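Local coordinates for protein-arginine-phosphatase (Bacillus subtilis subsp. subtilis, PDB 4KK3) that removes phosphate specifically from phosphoarginine residues of many proteins, counteracting the arginine kinase McsB and restoring DNA binding by the repressor CtsR, at residues L105-L117 and T130-Q144. Residues are numbered along the deposited sequence; the frame is centred on the assembly and turned at random.
Sequences LKEYVTGSHGDVL and TRDELEELLRQLAKQ
Lys106 and Glu133 cross at about a right angle, and NZ meets OE2 at 2.7 Å, nearly along the carboxylate's C-O axis, in a salt bridge. The extended lysine chain also carries NZ to Asp115 O (2.9 Å), which it approaches from above the carbonyl plane, so one ammonium ties helix 105-110 to both the following loop and helix 124-145. Two waters extend the grip: one joins Glu133 OE2 to Asp115 O and Leu117 N, the other Glu133 OE1 to Leu117 O and Thr130 OG1. A methionine in place of Lys106 would probably leave Glu133 without its positive mate and the Asp115 carbonyl without this donor.

Knobs-into-holes packing works in both directions. Val109 sits among Leu137, Gln140, Leu141 and Gln144; chi1 of 175° sets its CG1 anti to the backbone N, against Gln140 CB (3.5 Å). Leu137 in turn enters the hole formed by Leu105, Lys106, Val109 and Thr110, its CD2 3.6 Å from Thr110 CG2. Deeper, Leu105 CD2 lies 3.7 Å from Leu134 CD2. At the far end Gln144 NE2 donates to an in-plane lone pair of Val109 O (2.6 Å, N-H...O 160°).

Val116 O, two residues before catalytic Asp118, accepts a hydrogen bond from NH1 of substrate-binding Arg13. The axes of 105-110 and 130-144 cross at 46°; the short helix after edge strand 102-104 packs on the C-terminal helix of the low-molecular-weight phosphatase fold.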
ATOM      1  N   LEU A 105      -4.728   3.532  -5.232  1.00 12.41           N
ATOM      2  CA  LEU A 105      -4.250   4.605  -4.377  1.00 13.21           C
ATOM      3  C   LEU A 105      -4.410   5.961  -5.072  1.00 17.16           C
ATOM      4  O   LEU A 105      -4.892   6.928  -4.468  1.00 15.60           O
ATOM      5  CB  LEU A 105      -2.799   4.332  -3.972  1.00 14.79           C
ATOM      6  CG  LEU A 105      -2.130   5.388  -3.099  1.00 14.72           C
ATOM      7  CD1 LEU A 105      -2.896   5.647  -1.815  1.00 16.26           C
ATOM      8  CD2 LEU A 105      -0.721   4.918  -2.777  1.00 17.88           C
ATOM      9  N   LYS A 106      -4.058   6.028  -6.355  1.00 19.60           N
ATOM     10  CA  LYS A 106      -4.168   7.294  -7.070  1.00 19.17           C
ATOM     11  C   LYS A 106      -5.626   7.749  -7.224  1.00 17.66           C
ATOM     12  O   LYS A 106      -5.927   8.905  -6.964  1.00 19.56           O
ATOM     13  CB  LYS A 106      -3.414   7.276  -8.399  1.00 19.06           C
ATOM     14  CG  LYS A 106      -1.891   7.250  -8.191  1.00 19.24           C
ATOM     15  CD  LYS A 106      -1.120   7.355  -9.493  1.00 20.52           C
ATOM     16  CE  LYS A 106       0.381   7.456  -9.202  1.00 21.66           C
ATOM     17  NZ  LYS A 106       1.187   7.488 -10.449  1.00 25.39           N
ATOM     18  N   GLU A 107      -6.511   6.827  -7.620  1.00 17.85           N
ATOM     19  CA  GLU A 107      -7.957   7.096  -7.700  1.00 24.83           C
ATOM     20  C   GLU A 107      -8.494   7.753  -6.443  1.00 20.06           C
ATOM     21  O   GLU A 107      -9.138   8.804  -6.476  1.00 23.04           O
ATOM     22  CB  GLU A 107      -8.729   5.772  -7.812  1.00 31.44           C
ATOM     23  CG  GLU A 107      -9.192   5.347  -9.153  1.00 43.63           C
ATOM     24  CD  GLU A 107     -10.128   4.152  -9.054  1.00 37.02           C
ATOM     25  OE1 GLU A 107      -9.944   3.286  -8.152  1.00 22.52           O
ATOM     26  OE2 GLU A 107     -11.058   4.086  -9.871  1.00 42.15           O
ATOM     27  N   TYR A 108      -8.245   7.091  -5.321  1.00 20.30           N
ATOM     28  CA  TYR A 108      -8.846   7.474  -4.061  1.00 23.14           C
ATOM     29  C   TYR A 108      -8.348   8.838  -3.607  1.00 23.49           C
ATOM     30  O   TYR A 108      -9.119   9.676  -3.142  1.00 24.60           O
ATOM     31  CB  TYR A 108      -8.530   6.414  -3.012  1.00 21.20           C
ATOM     32  CG  TYR A 108      -9.360   6.541  -1.767  1.00 21.34           C
ATOM     33  CD1 TYR A 108      -8.882   7.208  -0.651  1.00 24.51           C
ATOM     34  CD2 TYR A 108     -10.638   6.003  -1.720  1.00 24.41           C
ATOM     35  CE1 TYR A 108      -9.655   7.322   0.488  1.00 26.51           C
ATOM     36  CE2 TYR A 108     -11.415   6.117  -0.599  1.00 26.64           C
ATOM     37  CZ  TYR A 108     -10.925   6.778   0.505  1.00 27.60           C
ATOM     38  OH  TYR A 108     -11.723   6.875   1.622  1.00 30.31           O
ATOM     39  N   VAL A 109      -7.050   9.060  -3.758  1.00 22.79           N
ATOM     40  CA  VAL A 109      -6.429  10.263  -3.237  1.00 24.65           C
ATOM     41  C   VAL A 109      -6.575  11.468  -4.167  1.00 27.78           C
ATOM     42  O   VAL A 109      -6.870  12.580  -3.718  1.00 28.57           O
ATOM     43  CB  VAL A 109      -4.937   9.993  -2.932  1.00 20.04           C
ATOM     44  CG1 VAL A 109      -4.244  11.271  -2.512  1.00 24.29           C
ATOM     45  CG2 VAL A 109      -4.835   8.924  -1.862  1.00 21.62           C
ATOM     46  N   THR A 110      -6.398  11.238  -5.464  1.00 22.58           N
ATOM     47  CA  THR A 110      -6.302  12.330  -6.424  1.00 26.54           C
ATOM     48  C   THR A 110      -7.532  12.450  -7.317  1.00 29.34           C
ATOM     49  O   THR A 110      -7.708  13.455  -8.000  1.00 31.09           O
ATOM     50  CB  THR A 110      -5.085  12.154  -7.344  1.00 32.93           C
ATOM     51  OG1 THR A 110      -5.406  11.223  -8.385  1.00 34.86           O
ATOM     52  CG2 THR A 110      -3.892  11.647  -6.561  1.00 42.40           C
ATOM     53  N   GLY A 111      -8.367  11.417  -7.325  1.00 26.93           N
ATOM     54  CA  GLY A 111      -9.566  11.418  -8.139  1.00 31.90           C
ATOM     55  C   GLY A 111      -9.317  11.017  -9.580  1.00 34.84           C
ATOM     56  O   GLY A 111     -10.262  10.832 -10.350  1.00 35.78           O
ATOM     57  N   SER A 112      -8.051  10.878  -9.950  1.00 37.79           N
ATOM     58  CA  SER A 112      -7.701  10.554 -11.328  1.00 44.72           C
ATOM     59  C   SER A 112      -7.248   9.105 -11.493  1.00 37.70           C
ATOM     60  O   SER A 112      -6.782   8.472 -10.551  1.00 28.83           O
ATOM     61  CB  SER A 112      -6.616  11.501 -11.841  1.00 55.15           C
ATOM     62  OG  SER A 112      -5.429  11.379 -11.074  1.00 60.92           O
ATOM     63  N   HIS A 113      -7.418   8.592 -12.706  1.00 38.26           N
ATOM     64  CA  HIS A 113      -6.935   7.279 -13.094  1.00 38.35           C
ATOM     65  C   HIS A 113      -5.412   7.333 -13.078  1.00 38.32           C
ATOM     66  O   HIS A 113      -4.813   8.282 -13.574  1.00 43.81           O
ATOM     67  CB  HIS A 113      -7.431   6.973 -14.515  1.00 43.29           C
ATOM     68  CG  HIS A 113      -7.599   5.514 -14.812  1.00 51.92           C
ATOM     69  ND1 HIS A 113      -8.832   4.897 -14.835  1.00 56.07           N
ATOM     70  CD2 HIS A 113      -6.694   4.554 -15.121  1.00 53.34           C
ATOM     71  CE1 HIS A 113      -8.679   3.619 -15.135  1.00 54.80           C
ATOM     72  NE2 HIS A 113      -7.390   3.384 -15.310  1.00 50.68           N
ATOM     73  N   GLY A 114      -4.779   6.332 -12.489  1.00 37.29           N
ATOM     74  CA  GLY A 114      -3.333   6.279 -12.487  1.00 28.46           C
ATOM     75  C   GLY A 114      -2.819   5.092 -11.711  1.00 21.99           C
ATOM     76  O   GLY A 114      -3.432   4.652 -10.732  1.00 22.92           O
ATOM     77  N   ASP A 115      -1.689   4.557 -12.159  1.00 20.31           N
ATOM     78  CA  ASP A 115      -1.092   3.398 -11.510  1.00 18.00           C
ATOM     79  C   ASP A 115       0.199   3.819 -10.801  1.00 17.22           C
ATOM     80  O   ASP A 115       0.887   4.728 -11.256  1.00 20.34           O
ATOM     81  CB  ASP A 115      -0.769   2.306 -12.538  1.00 20.13           C
ATOM     82  CG  ASP A 115      -2.015   1.662 -13.126  1.00 23.19           C
ATOM     83  OD1 ASP A 115      -3.081   1.698 -12.480  1.00 21.06           O
ATOM     84  OD2 ASP A 115      -1.934   1.114 -14.245  1.00 28.26           O
ATOM     85  N   VAL A 116       0.508   3.150  -9.699  1.00 16.49           N
ATOM     86  CA  VAL A 116       1.863   3.195  -9.133  1.00 17.59           C
ATOM     87  C   VAL A 116       2.618   2.008  -9.724  1.00 16.69           C
ATOM     88  O   VAL A 116       2.379   0.860  -9.342  1.00 18.04           O
ATOM     89  CB  VAL A 116       1.863   3.088  -7.603  1.00 20.32           C
ATOM     90  CG1 VAL A 116       3.306   3.039  -7.072  1.00 19.16           C
ATOM     91  CG2 VAL A 116       1.108   4.265  -6.986  1.00 17.92           C
ATOM     92  N   LEU A 117       3.512   2.284 -10.666  1.00 18.42           N
ATOM     93  CA  LEU A 117       4.162   1.213 -11.440  1.00 21.07           C
ATOM     94  C   LEU A 117       5.171   0.389 -10.631  1.00 24.62           C
ATOM     95  O   LEU A 117       5.823   0.901  -9.713  1.00 21.11           O
ATOM     96  CB  LEU A 117       4.825   1.788 -12.693  1.00 18.01           C
ATOM     97  CG  LEU A 117       3.900   2.531 -13.654  1.00 24.38           C
ATOM     98  CD1 LEU A 117       4.678   3.065 -14.844  1.00 28.00           C
ATOM     99  CD2 LEU A 117       2.799   1.588 -14.099  1.00 24.38           C
ATOM    100  N   THR A 130       9.799   5.672  -6.725  1.00 20.21           N
ATOM    101  CA  THR A 130       8.574   5.048  -6.229  1.00 17.74           C
ATOM    102  C   THR A 130       8.286   5.494  -4.796  1.00 18.11           C
ATOM    103  O   THR A 130       7.164   5.873  -4.448  1.00 18.33           O
ATOM    104  CB  THR A 130       8.680   3.527  -6.269  1.00 19.06           C
ATOM    105  OG1 THR A 130       8.857   3.111  -7.626  1.00 21.53           O
ATOM    106  CG2 THR A 130       7.414   2.889  -5.713  1.00 20.42           C
ATOM    107  N   ARG A 131       9.322   5.465  -3.968  1.00 19.07           N
ATOM    108  CA  ARG A 131       9.184   5.937  -2.594  1.00 14.41           C
ATOM    109  C   ARG A 131       8.617   7.362  -2.548  1.00 15.61           C
ATOM    110  O   ARG A 131       7.686   7.643  -1.793  1.00 16.75           O
ATOM    111  CB  ARG A 131      10.542   5.896  -1.882  1.00 16.05           C
ATOM    112  CG  ARG A 131      10.491   6.462  -0.467  1.00 19.61           C
ATOM    113  CD  ARG A 131      11.901   6.810   0.021  1.00 19.07           C
ATOM    114  NE  ARG A 131      12.440   7.977  -0.677  1.00 23.84           N
ATOM    115  CZ  ARG A 131      13.736   8.254  -0.809  1.00 23.69           C
ATOM    116  NH1 ARG A 131      14.671   7.446  -0.309  1.00 21.82           N
ATOM    117  NH2 ARG A 131      14.102   9.338  -1.471  1.00 26.39           N
ATOM    118  N   ASP A 132       9.193   8.263  -3.341  1.00 18.66           N
ATOM    119  CA  ASP A 132       8.774   9.663  -3.342  1.00 20.27           C
ATOM    120  C   ASP A 132       7.351   9.832  -3.861  1.00 19.71           C
ATOM    121  O   ASP A 132       6.588  10.652  -3.355  1.00 22.73           O
ATOM    122  CB  ASP A 132       9.735  10.520  -4.168  1.00 25.97           C
ATOM    123  CG  ASP A 132      11.095  10.681  -3.497  1.00 33.27           C
ATOM    124  OD1 ASP A 132      11.210  10.331  -2.305  1.00 30.30           O
ATOM    125  OD2 ASP A 132      12.043  11.159  -4.156  1.00 36.48           O
ATOM    126  N   GLU A 133       7.014   9.042  -4.877  1.00 18.84           N
ATOM    127  CA  GLU A 133       5.680   9.029  -5.440  1.00 18.59           C
ATOM    128  C   GLU A 133       4.668   8.613  -4.368  1.00 18.79           C
ATOM    129  O   GLU A 133       3.630   9.260  -4.189  1.00 18.64           O
ATOM    130  CB  GLU A 133       5.661   8.048  -6.621  1.00 19.71           C
ATOM    131  CG  GLU A 133       4.305   7.781  -7.253  1.00 26.91           C
ATOM    132  CD  GLU A 133       4.407   6.765  -8.378  1.00 31.35           C
ATOM    133  OE1 GLU A 133       5.421   6.038  -8.442  1.00 28.78           O
ATOM    134  OE2 GLU A 133       3.481   6.690  -9.200  1.00 34.91           O
ATOM    135  N   LEU A 134       4.985   7.532  -3.664  1.00 16.99           N
ATOM    136  CA  LEU A 134       4.154   7.017  -2.587  1.00 16.87           C
ATOM    137  C   LEU A 134       4.020   8.025  -1.452  1.00 19.55           C
ATOM    138  O   LEU A 134       2.924   8.256  -0.935  1.00 16.98           O
ATOM    139  CB  LEU A 134       4.734   5.713  -2.039  1.00 15.19           C
ATOM    140  CG  LEU A 134       4.478   4.511  -2.945  1.00 12.41           C
ATOM    141  CD1 LEU A 134       5.146   3.258  -2.403  1.00 18.58           C
ATOM    142  CD2 LEU A 134       2.949   4.312  -3.063  1.00 14.34           C
ATOM    143  N   GLU A 135       5.147   8.604  -1.057  1.00 19.59           N
ATOM    144  CA  GLU A 135       5.142   9.565   0.045  1.00 19.91           C
ATOM    145  C   GLU A 135       4.137  10.693  -0.193  1.00 19.04           C
ATOM    146  O   GLU A 135       3.332  11.016   0.685  1.00 23.42           O
ATOM    147  CB  GLU A 135       6.552  10.119   0.276  1.00 20.44           C
ATOM    148  CG  GLU A 135       6.691  10.947   1.549  1.00 31.01           C
ATOM    149  CD  GLU A 135       8.132  11.340   1.820  1.00 45.17           C
ATOM    150  OE1 GLU A 135       9.023  10.880   1.072  1.00 51.14           O
ATOM    151  OE2 GLU A 135       8.375  12.105   2.777  1.00 54.69           O
ATOM    152  N   GLU A 136       4.181  11.285  -1.381  1.00 18.76           N
ATOM    153  CA  GLU A 136       3.305  12.399  -1.717  1.00 21.50           C
ATOM    154  C   GLU A 136       1.833  11.992  -1.673  1.00 21.54           C
ATOM    155  O   GLU A 136       0.985  12.737  -1.186  1.00 24.44           O
ATOM    156  CB  GLU A 136       3.666  12.967  -3.093  1.00 28.90           C
ATOM    157  CG  GLU A 136       2.761  14.094  -3.552  1.00 32.80           C
ATOM    158  CD  GLU A 136       3.266  14.788  -4.801  1.00 38.17           C
ATOM    159  OE1 GLU A 136       4.333  15.435  -4.741  1.00 42.06           O
ATOM    160  OE2 GLU A 136       2.592  14.686  -5.842  1.00 38.54           O
ATOM    161  N   LEU A 137       1.530  10.803  -2.187  1.00 16.87           N
ATOM    162  CA  LEU A 137       0.154  10.302  -2.165  1.00 20.83           C
ATOM    163  C   LEU A 137      -0.326  10.020  -0.744  1.00 20.68           C
ATOM    164  O   LEU A 137      -1.482  10.295  -0.377  1.00 20.60           O
ATOM    165  CB  LEU A 137       0.071   9.024  -2.990  1.00 17.90           C
ATOM    166  CG  LEU A 137       0.164   9.265  -4.498  1.00 17.58           C
ATOM    167  CD1 LEU A 137       0.487   7.973  -5.238  1.00 20.32           C
ATOM    168  CD2 LEU A 137      -1.132   9.869  -5.007  1.00 20.08           C
ATOM    169  N   LEU A 138       0.576   9.478   0.062  1.00 16.95           N
ATOM    170  CA  LEU A 138       0.226   9.024   1.398  1.00 16.00           C
ATOM    171  C   LEU A 138       0.089  10.190   2.368  1.00 16.51           C
ATOM    172  O   LEU A 138      -0.719  10.124   3.288  1.00 21.27           O
ATOM    173  CB  LEU A 138       1.246   8.003   1.903  1.00 16.68           C
ATOM    174  CG  LEU A 138       1.218   6.717   1.057  1.00 16.30           C
ATOM    175  CD1 LEU A 138       2.418   5.839   1.401  1.00 19.05           C
ATOM    176  CD2 LEU A 138      -0.078   5.940   1.224  1.00 19.32           C
ATOM    177  N   ARG A 139       0.859  11.253   2.149  1.00 18.56           N
ATOM    178  CA  ARG A 139       0.644  12.490   2.903  1.00 22.24           C
ATOM    179  C   ARG A 139      -0.740  13.072   2.639  1.00 22.76           C
ATOM    180  O   ARG A 139      -1.411  13.518   3.573  1.00 23.79           O
ATOM    181  CB  ARG A 139       1.738  13.527   2.631  1.00 28.03           C
ATOM    182  CG  ARG A 139       3.080  13.117   3.216  1.00 31.38           C
ATOM    183  CD  ARG A 139       4.092  14.241   3.214  1.00 37.88           C
ATOM    184  NE  ARG A 139       5.378  13.779   3.736  1.00 41.84           N
ATOM    185  CZ  ARG A 139       5.661  13.655   5.031  1.00 48.40           C
ATOM    186  NH1 ARG A 139       4.754  13.963   5.951  1.00 50.81           N
ATOM    187  NH2 ARG A 139       6.855  13.223   5.409  1.00 49.55           N
ATOM    188  N   GLN A 140      -1.172  13.047   1.380  1.00 23.04           N
ATOM    189  CA  GLN A 140      -2.509  13.526   1.028  1.00 26.76           C
ATOM    190  C   GLN A 140      -3.579  12.616   1.614  1.00 24.58           C
ATOM    191  O   GLN A 140      -4.600  13.103   2.094  1.00 24.27           O
ATOM    192  CB  GLN A 140      -2.713  13.603  -0.481  1.00 34.89           C
ATOM    193  CG  GLN A 140      -1.719  14.420  -1.271  1.00 44.28           C
ATOM    194  CD  GLN A 140      -1.947  14.281  -2.773  1.00 49.29           C
ATOM    195  OE1 GLN A 140      -2.979  14.713  -3.300  1.00 52.96           O
ATOM    196  NE2 GLN A 140      -0.996  13.653  -3.464  1.00 37.29           N
ATOM    197  N   LEU A 141      -3.356  11.301   1.551  1.00 22.61           N
ATOM    198  CA  LEU A 141      -4.284  10.336   2.127  1.00 21.00           C
ATOM    199  C   LEU A 141      -4.545  10.638   3.596  1.00 20.77           C
ATOM    200  O   LEU A 141      -5.688  10.638   4.048  1.00 22.82           O
ATOM    201  CB  LEU A 141      -3.783   8.893   1.956  1.00 20.14           C
ATOM    202  CG  LEU A 141      -4.650   7.763   2.532  1.00 15.96           C
ATOM    203  CD1 LEU A 141      -5.997   7.678   1.805  1.00 20.50           C
ATOM    204  CD2 LEU A 141      -3.940   6.408   2.454  1.00 16.54           C
ATOM    205  N   ALA A 142      -3.474  10.894   4.337  1.00 19.23           N
ATOM    206  CA  ALA A 142      -3.580  11.217   5.746  1.00 23.52           C
ATOM    207  C   ALA A 142      -4.503  12.413   5.971  1.00 24.85           C
ATOM    208  O   ALA A 142      -5.415  12.348   6.791  1.00 30.11           O
ATOM    209  CB  ALA A 142      -2.212  11.476   6.316  1.00 25.21           C
ATOM    210  N   LYS A 143      -4.283  13.485   5.217  1.00 27.38           N
ATOM    211  CA  LYS A 143      -5.101  14.685   5.340  1.00 32.59           C
ATOM    212  C   LYS A 143      -6.555  14.382   4.994  1.00 35.07           C
ATOM    213  O   LYS A 143      -7.471  14.920   5.613  1.00 35.79           O
ATOM    214  CB  LYS A 143      -4.573  15.813   4.447  1.00 40.41           C
ATOM    215  CG  LYS A 143      -3.103  16.178   4.644  1.00 48.08           C
ATOM    216  CD  LYS A 143      -2.821  16.775   6.013  1.00 59.54           C
ATOM    217  CE  LYS A 143      -1.396  17.316   6.085  1.00 63.81           C
ATOM    218  NZ  LYS A 143      -0.998  17.727   7.463  1.00 67.52           N
ATOM    219  N   GLN A 144      -6.765  13.515   4.009  1.00 27.84           N
ATOM    220  CA  GLN A 144      -8.118  13.175   3.596  1.00 31.74           C
ATOM    221  C   GLN A 144      -8.823  12.332   4.646  1.00 32.48           C
ATOM    222  O   GLN A 144     -10.005  12.535   4.916  1.00 36.80           O
ATOM    223  CB  GLN A 144      -8.113  12.447   2.255  1.00 32.38           C
ATOM    224  CG  GLN A 144      -7.844  13.349   1.076  1.00 35.72           C
ATOM    225  CD  GLN A 144      -7.589  12.562  -0.183  1.00 39.92           C
ATOM    226  OE1 GLN A 144      -7.611  11.330  -0.170  1.00 39.77           O
ATOM    227  NE2 GLN A 144      -7.341  13.267  -1.282  1.00 41.00           N
TER
HETATM  228  O   HOH W   1       4.055   5.102 -11.217  1.00 27.32           O
HETATM  229  O   HOH W   2       6.462   3.479  -8.946  1.00 23.71           O